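Local coordinates for phenolic acid decarboxylase (PDB 7AE5), which catalyses the reversible, non-oxidative decarboxylation of 4-hydroxybenzoate and 3,4-dihydroxybenzoate under anaerobic conditions, with prenylated FMN and manganese as cofactors, at residues Lys60-Thr65 / Asn302-Asn307; Tyr142-Ser147 / Glu306-Gly311; Ala204-Asn209 / Tyr252-Ser257. All blocks are in the same frame, centred on the assembly; numbering follows the deposited sequence.

Contact 1: residues Lys60-Thr65 / Asn302-Asn307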
# COMPACT_ATOMS: atom_id res chain seq x y z
N LYS C 60 37.14 -3.14 -50.17
CA LYS C 60 36.90 -3.30 -51.59
C LYS C 60 35.41 -3.37 -51.92
O LYS C 60 35.03 -3.17 -53.08
CB LYS C 60 37.66 -4.55 -52.06
CG LYS C 60 37.29 -5.16 -53.39
CD LYS C 60 37.22 -6.70 -53.29
CE LYS C 60 38.55 -7.44 -53.35
NZ LYS C 60 38.22 -8.90 -53.30
N TYR C 61 34.54 -3.55 -50.91
CA TYR C 61 33.12 -3.83 -51.10
C TYR C 61 32.24 -2.85 -50.33
O TYR C 61 32.72 -1.82 -49.85
CB TYR C 61 32.87 -5.28 -50.68
CG TYR C 61 33.34 -6.28 -51.71
CD1 TYR C 61 33.59 -5.88 -53.03
CD2 TYR C 61 33.68 -7.58 -51.33
CE1 TYR C 61 34.04 -6.78 -53.97
CE2 TYR C 61 34.16 -8.48 -52.26
CZ TYR C 61 34.33 -8.08 -53.58
OH TYR C 61 34.81 -8.97 -54.52
N SER C 62 30.95 -3.15 -50.21
CA SER C 62 29.97 -2.20 -49.71
C SER C 62 29.43 -2.58 -48.33
O SER C 62 29.57 -3.72 -47.87
CB SER C 62 28.80 -2.07 -50.69
OG SER C 62 29.23 -2.21 -52.03
N VAL C 63 28.81 -1.59 -47.68
CA VAL C 63 28.13 -1.76 -46.40
C VAL C 63 26.76 -1.10 -46.49
O VAL C 63 26.62 -0.02 -47.06
CB VAL C 63 28.95 -1.15 -45.24
CG1 VAL C 63 28.08 -0.97 -44.00
CG2 VAL C 63 30.13 -2.03 -44.91
N VAL C 64 25.75 -1.77 -45.94
CA VAL C 64 24.41 -1.20 -45.81
C VAL C 64 23.92 -1.44 -44.39
O VAL C 64 24.14 -2.51 -43.82
CB VAL C 64 23.43 -1.77 -46.86
CG1 VAL C 64 23.10 -3.23 -46.57
CG2 VAL C 64 22.16 -0.93 -46.93
N THR C 65 23.28 -0.42 -43.81
CA THR C 65 22.85 -0.49 -42.42
C THR C 65 21.48 0.17 -42.28
O THR C 65 21.03 0.90 -43.17
CB THR C 65 23.86 0.18 -41.48
OG1 THR C 65 23.57 -0.18 -40.12
CG2 THR C 65 23.82 1.69 -41.62
N ASN C 302 30.72 -8.90 -55.89
CA ASN C 302 30.61 -7.62 -55.21
C ASN C 302 29.57 -7.69 -54.08
O ASN C 302 28.56 -6.99 -54.11
CB ASN C 302 30.27 -6.50 -56.19
CG ASN C 302 31.47 -6.03 -56.98
OD1 ASN C 302 31.94 -4.90 -56.81
ND2 ASN C 302 31.98 -6.89 -57.86
N PRO C 303 29.80 -8.53 -53.07
CA PRO C 303 28.81 -8.69 -52.00
C PRO C 303 28.66 -7.43 -51.17
O PRO C 303 29.55 -6.57 -51.11
CB PRO C 303 29.36 -9.84 -51.16
CG PRO C 303 30.82 -9.84 -51.43
CD PRO C 303 30.99 -9.38 -52.84
N ILE C 304 27.50 -7.33 -50.52
CA ILE C 304 27.12 -6.18 -49.72
C ILE C 304 27.03 -6.62 -48.27
O ILE C 304 26.22 -7.50 -47.94
CB ILE C 304 25.80 -5.57 -50.21
CG1 ILE C 304 25.98 -4.96 -51.60
CG2 ILE C 304 25.32 -4.52 -49.22
CD1 ILE C 304 24.68 -4.74 -52.35
N PHE C 305 27.84 -6.02 -47.41
CA PHE C 305 27.87 -6.36 -45.99
C PHE C 305 26.67 -5.70 -45.32
O PHE C 305 26.72 -4.53 -44.94
CB PHE C 305 29.18 -5.90 -45.36
CG PHE C 305 29.32 -6.24 -43.90
CD1 PHE C 305 28.63 -7.31 -43.35
CD2 PHE C 305 30.14 -5.49 -43.07
CE1 PHE C 305 28.75 -7.62 -42.01
CE2 PHE C 305 30.27 -5.80 -41.73
CZ PHE C 305 29.58 -6.87 -41.20
N GLU C 306 25.59 -6.46 -45.17
CA GLU C 306 24.40 -5.98 -44.48
C GLU C 306 24.61 -6.15 -42.98
O GLU C 306 24.54 -7.26 -42.46
CB GLU C 306 23.16 -6.73 -44.95
CG GLU C 306 21.86 -6.20 -44.35
CD GLU C 306 20.75 -7.23 -44.33
OE1 GLU C 306 20.99 -8.38 -44.75
OE2 GLU C 306 19.63 -6.90 -43.88
N ASN C 307 24.87 -5.04 -42.29
CA ASN C 307 25.13 -5.06 -40.86
C ASN C 307 24.16 -4.12 -40.15
O ASN C 307 23.51 -3.28 -40.77
CB ASN C 307 26.58 -4.65 -40.55
CG ASN C 307 27.16 -5.43 -39.40
OD1 ASN C 307 26.79 -6.58 -39.15
ND2 ASN C 307 28.09 -4.82 -38.68
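The carbonyl oxygen F305 O is met twice from residues 60-65: V64 N donates a hydrogen bond to it at 3.1 Å, and V63 CA adds a CA-H...O contact at 3.4 Å. Both belong to the parallel pairing of strands 62-65 and 304-306, whose axes diverge by 27°. It joins the UbiD N-terminal domain to strand 304-306, within the Rift-related region, and strand 304-306 is outermost in this four-stranded mixed sheet. Two more backbone bonds fix the register of S62 with I304, V63 with F305 and V64 with E306: F305 N reaches S62 O at 2.9 Å, and N307 N meets V64 O at 3.0 Å.

Each face of the pair carries its own packing. On the face of S62, V64 and I304, V64 CG1 stands between its backbone N and carbonyl carbon (chi1 70°), which places it 3.7 Å from I304 CG2 and against E306 CB. F52 of strand 50-53 and L8 of helix 8-17 also pack here, while the E306 carboxylate leads away to a salt bridge with K145. On the other face V63 CG2 approaches F305 CD2 obliquely at 3.9 Å, with P130 touching both residues.

Ahead of the strand the Y61 ring is covered on both sides. K60 CD lies over one face near the rim; over the opposite face N302 CA and P303 CD make CH-pi contacts, with P303 CD 3.3 Å from Y61 CE2.

Contact 2: residues Tyr142-Ser147 / Glu306-Gly311; sequences YISKAS and ENLYLG
K145 has CG anti to its backbone N (chi1 -152°) and an extended chain beyond, a shape that carries NZ across to the likewise extended E306 in a buried salt bridge. The contact joins the loop after strand 304-306 to strand 142-143 and the residues that follow it, in the antiparallel sheet of the flavin-binding split barrel. K145 NZ meets E306 OE2 at 2.7 Å on the anti side of the carboxylate, 32° out of its plane, and K145 CD and CE run past the same oxygen. The lysine nitrogen has further partners: E316 in a second salt bridge, H68, and a water at 2.8 Å from NZ. Two carboxylates this near would probably favour a protonated amine.

The side-chain amide of N307 pairs with the backbone on both sides of I143 as a strand would. N307 ND2 donates to Y142 O at 3.2 Å, and N307 OD1 accepts from S144 N at 2.9 Å with a nearly straight N-H (171°). The pairing fixes the amide's rotation. Y142 itself lies close to R168, predicted to bind prenylated FMN.

Beyond the amide, S144 OG donates to L308 O at 2.6 Å, in the carbonyl plane and on a lone pair.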
# COMPACT_ATOMS: atom_id res chain seq x y z
N TYR C 142 32.25 -6.63 -35.12
CA TYR C 142 31.15 -7.57 -34.97
C TYR C 142 30.33 -7.69 -36.24
O TYR C 142 30.06 -6.69 -36.91
CB TYR C 142 30.23 -7.15 -33.82
CG TYR C 142 30.55 -7.81 -32.50
CD1 TYR C 142 31.59 -7.33 -31.70
CD2 TYR C 142 29.82 -8.89 -32.04
CE1 TYR C 142 31.88 -7.92 -30.48
CE2 TYR C 142 30.10 -9.48 -30.83
CZ TYR C 142 31.13 -9.00 -30.05
OH TYR C 142 31.40 -9.59 -28.85
N ILE C 143 29.95 -8.92 -36.57
CA ILE C 143 28.90 -9.19 -37.54
C ILE C 143 27.60 -9.32 -36.75
O ILE C 143 27.40 -10.29 -36.02
CB ILE C 143 29.19 -10.46 -38.35
CG1 ILE C 143 30.54 -10.34 -39.05
CG2 ILE C 143 28.09 -10.72 -39.35
CD1 ILE C 143 31.06 -11.66 -39.57
N SER C 144 26.72 -8.33 -36.88
CA SER C 144 25.60 -8.17 -35.97
C SER C 144 24.24 -8.50 -36.58
O SER C 144 23.22 -8.37 -35.89
CB SER C 144 25.57 -6.73 -35.43
OG SER C 144 25.04 -5.84 -36.40
N LYS C 145 24.19 -8.93 -37.84
CA LYS C 145 22.90 -9.20 -38.47
C LYS C 145 22.93 -10.49 -39.29
O LYS C 145 22.24 -10.59 -40.31
CB LYS C 145 22.48 -8.03 -39.36
CG LYS C 145 20.98 -7.87 -39.53
CD LYS C 145 20.66 -6.84 -40.59
CE LYS C 145 19.17 -6.62 -40.71
NZ LYS C 145 18.88 -5.51 -41.65
N ALA C 146 23.70 -11.47 -38.84
CA ALA C 146 23.79 -12.73 -39.57
C ALA C 146 22.64 -13.66 -39.21
O ALA C 146 22.08 -13.60 -38.11
CB ALA C 146 25.12 -13.42 -39.27
N SER C 147 22.28 -14.52 -40.16
CA SER C 147 21.30 -15.58 -39.95
C SER C 147 22.07 -16.90 -39.91
O SER C 147 22.60 -17.35 -40.93
CB SER C 147 20.24 -15.58 -41.05
OG SER C 147 19.73 -14.27 -41.25
N GLU C 306 25.59 -6.46 -45.17
CA GLU C 306 24.40 -5.98 -44.48
C GLU C 306 24.61 -6.15 -42.98
O GLU C 306 24.54 -7.26 -42.46
CB GLU C 306 23.16 -6.73 -44.95
CG GLU C 306 21.86 -6.20 -44.35
CD GLU C 306 20.75 -7.23 -44.33
OE1 GLU C 306 20.99 -8.38 -44.75
OE2 GLU C 306 19.63 -6.90 -43.88
N ASN C 307 24.87 -5.04 -42.29
CA ASN C 307 25.13 -5.06 -40.86
C ASN C 307 24.16 -4.12 -40.15
O ASN C 307 23.51 -3.28 -40.77
CB ASN C 307 26.58 -4.65 -40.55
CG ASN C 307 27.16 -5.43 -39.40
OD1 ASN C 307 26.79 -6.58 -39.15
ND2 ASN C 307 28.09 -4.82 -38.68
N LEU C 308 24.08 -4.28 -38.83
CA LEU C 308 23.09 -3.60 -38.02
C LEU C 308 23.78 -2.82 -36.91
O LEU C 308 24.72 -3.31 -36.27
CB LEU C 308 22.09 -4.61 -37.42
CG LEU C 308 21.19 -4.25 -36.23
CD1 LEU C 308 19.93 -5.09 -36.29
CD2 LEU C 308 21.88 -4.48 -34.88
N TYR C 309 23.31 -1.60 -36.67
CA TYR C 309 23.69 -0.84 -35.49
C TYR C 309 22.62 -0.99 -34.42
O TYR C 309 21.42 -0.92 -34.71
CB TYR C 309 23.90 0.65 -35.80
CG TYR C 309 24.14 1.46 -34.54
CD1 TYR C 309 25.39 1.45 -33.92
CD2 TYR C 309 23.13 2.20 -33.95
CE1 TYR C 309 25.62 2.17 -32.76
CE2 TYR C 309 23.34 2.92 -32.80
CZ TYR C 309 24.59 2.90 -32.21
OH TYR C 309 24.82 3.62 -31.05
N LEU C 310 23.06 -1.17 -33.18
CA LEU C 310 22.17 -1.16 -32.03
C LEU C 310 22.79 -0.30 -30.93
O LEU C 310 24.02 -0.24 -30.78
CB LEU C 310 21.87 -2.57 -31.50
CG LEU C 310 22.84 -3.25 -30.53
CD1 LEU C 310 22.19 -4.49 -29.94
CD2 LEU C 310 24.14 -3.62 -31.23
N GLY C 311 21.93 0.37 -30.18
CA GLY C 311 22.35 1.24 -29.11
C GLY C 311 21.21 1.53 -28.16
O GLY C 311 20.44 0.62 -27.83
O HOH W 1 25.81 -8.58 -40.12
O HOH W 2 20.66 -3.30 -41.48
O HOH W 3 22.98 -9.53 -42.69

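Contact 3: residues Ala204-Asn209 / Tyr252-Ser257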
# COMPACT_ATOMS: atom_id res chain seq x y z
N ALA C 204 26.41 -22.74 -40.57
CA ALA C 204 26.51 -21.82 -41.70
C ALA C 204 26.05 -20.44 -41.27
O ALA C 204 25.02 -20.30 -40.59
CB ALA C 204 25.67 -22.31 -42.89
N ILE C 205 26.81 -19.42 -41.65
CA ILE C 205 26.54 -18.04 -41.26
C ILE C 205 26.27 -17.25 -42.53
O ILE C 205 27.19 -17.02 -43.33
CB ILE C 205 27.71 -17.43 -40.47
CG1 ILE C 205 27.99 -18.24 -39.21
CG2 ILE C 205 27.43 -15.99 -40.12
CD1 ILE C 205 29.33 -17.94 -38.57
N THR C 206 25.02 -16.85 -42.73
CA THR C 206 24.62 -16.12 -43.92
C THR C 206 24.45 -14.64 -43.62
O THR C 206 23.87 -14.26 -42.60
CB THR C 206 23.31 -16.68 -44.49
OG1 THR C 206 22.22 -16.34 -43.63
CG2 THR C 206 23.39 -18.20 -44.62
N ILE C 207 24.98 -13.80 -44.51
CA ILE C 207 24.98 -12.35 -44.36
C ILE C 207 24.38 -11.73 -45.61
O ILE C 207 24.68 -12.16 -46.73
CB ILE C 207 26.41 -11.82 -44.11
CG1 ILE C 207 27.04 -12.51 -42.90
CG2 ILE C 207 26.39 -10.31 -43.91
CD1 ILE C 207 28.54 -12.36 -42.83
N GLY C 208 23.53 -10.73 -45.43
CA GLY C 208 22.89 -10.07 -46.55
C GLY C 208 21.77 -10.90 -47.14
O GLY C 208 21.98 -11.64 -48.10
N ASN C 209 20.57 -10.79 -46.57
CA ASN C 209 19.48 -11.68 -46.91
C ASN C 209 18.21 -10.91 -47.23
O ASN C 209 18.08 -9.71 -46.95
CB ASN C 209 19.18 -12.66 -45.75
CG ASN C 209 20.26 -13.70 -45.58
OD1 ASN C 209 20.49 -14.53 -46.47
ND2 ASN C 209 20.93 -13.68 -44.43
N TYR C 252 21.31 -26.00 -45.07
CA TYR C 252 20.79 -25.32 -46.24
C TYR C 252 20.73 -23.83 -45.96
O TYR C 252 20.32 -23.38 -44.88
CB TYR C 252 19.40 -25.85 -46.62
CG TYR C 252 19.45 -27.18 -47.36
CD1 TYR C 252 19.85 -28.34 -46.71
CD2 TYR C 252 19.10 -27.28 -48.70
CE1 TYR C 252 19.91 -29.56 -47.37
CE2 TYR C 252 19.15 -28.49 -49.37
CZ TYR C 252 19.56 -29.62 -48.70
OH TYR C 252 19.61 -30.83 -49.37
N VAL C 253 21.19 -23.07 -46.95
CA VAL C 253 21.31 -21.62 -46.85
C VAL C 253 20.39 -21.02 -47.91
O VAL C 253 20.04 -21.70 -48.89
CB VAL C 253 22.78 -21.17 -47.00
CG1 VAL C 253 23.68 -21.95 -46.04
CG2 VAL C 253 23.25 -21.34 -48.43
N PRO C 254 19.98 -19.76 -47.74
CA PRO C 254 19.18 -19.13 -48.79
C PRO C 254 19.97 -18.83 -50.06
O PRO C 254 21.14 -18.42 -50.02
CB PRO C 254 18.65 -17.88 -48.09
CG PRO C 254 19.52 -17.72 -46.79
CD PRO C 254 20.60 -18.71 -46.91
N ALA C 255 19.32 -19.08 -51.20
CA ALA C 255 20.05 -19.05 -52.48
C ALA C 255 20.67 -17.68 -52.73
O ALA C 255 21.76 -17.60 -53.30
CB ALA C 255 19.12 -19.44 -53.63
N GLY C 256 20.03 -16.61 -52.25
CA GLY C 256 20.44 -15.27 -52.58
C GLY C 256 21.25 -14.51 -51.55
O GLY C 256 21.39 -13.29 -51.69
N SER C 257 21.80 -15.17 -50.54
CA SER C 257 22.63 -14.47 -49.57
C SER C 257 23.84 -13.84 -50.24
O SER C 257 24.44 -14.41 -51.15
CB SER C 257 23.09 -15.41 -48.47
OG SER C 257 22.00 -16.11 -47.92
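S257, T206 and V253 lose the most surface here, and S257 makes the one hydrogen bond between the two segments. Its OG, anti to the carbonyl carbon (chi1 -51°), donates to N209 OD1 at 2.6 Å, in the plane of that carbonyl at a C=O...donor angle of 155°. S257 CA meanwhile directs its hydrogen at G208 O, 3.3 Å away. The other end of the N209 amide is also held: ND2 donates to T206 OG1 at 3.1 Å, an oxygen that in turn donates to S147 O, so bonds at both ends hold the amide's rotation.

T206 CG2 faces the opposing segment, where it ends against P254 CD of the proline ring, 3.6 Å away. T206 CG2 also lies 3.9 Å from V253 CB, and V253 CG1 extends the apolar patch to A204 CB at 3.7 Å. Strands 204-207 and 252-254 run parallel to within 3°, but their axes stay 8.1 Å apart and the backbones form no ladder. The contact is therefore packing between sheets: strand 201-207 belongs to the split barrel, whereas 252-254 is outermost in a small mixed sheet beside 241-244.

A leucine in place of N209 would probably leave S257 OG without its acceptor and T206 OG1 without its amide donor. P254 to S257 form a type I turn, closed by a weak bond from S257 N to P254 O, which brings S257 OG to the carbonyl end of the N209 amide.

In the fold
From the N terminus, residues 60-65 come first and wait 237 residues for their partner, so contact 1 closes the longest loop, binding the N-terminal domain to strand 304-306. Contact 2 opens later, at 142-147, and closes just beyond, at 306-311. The two loops end on the same stretch and share E306 and N307, so the loops overlap without strict nesting. Contact 3 closes a short loop of its own, 204-209 to 252-257, nested inside both others. The three also meet in space: the E306 carboxylate probably accepts a hydrogen bond from N209 N, and F305 CE1 packs on I143 CG2. Together they tie the N-terminal sheet, the split barrel and the small mixed sheet.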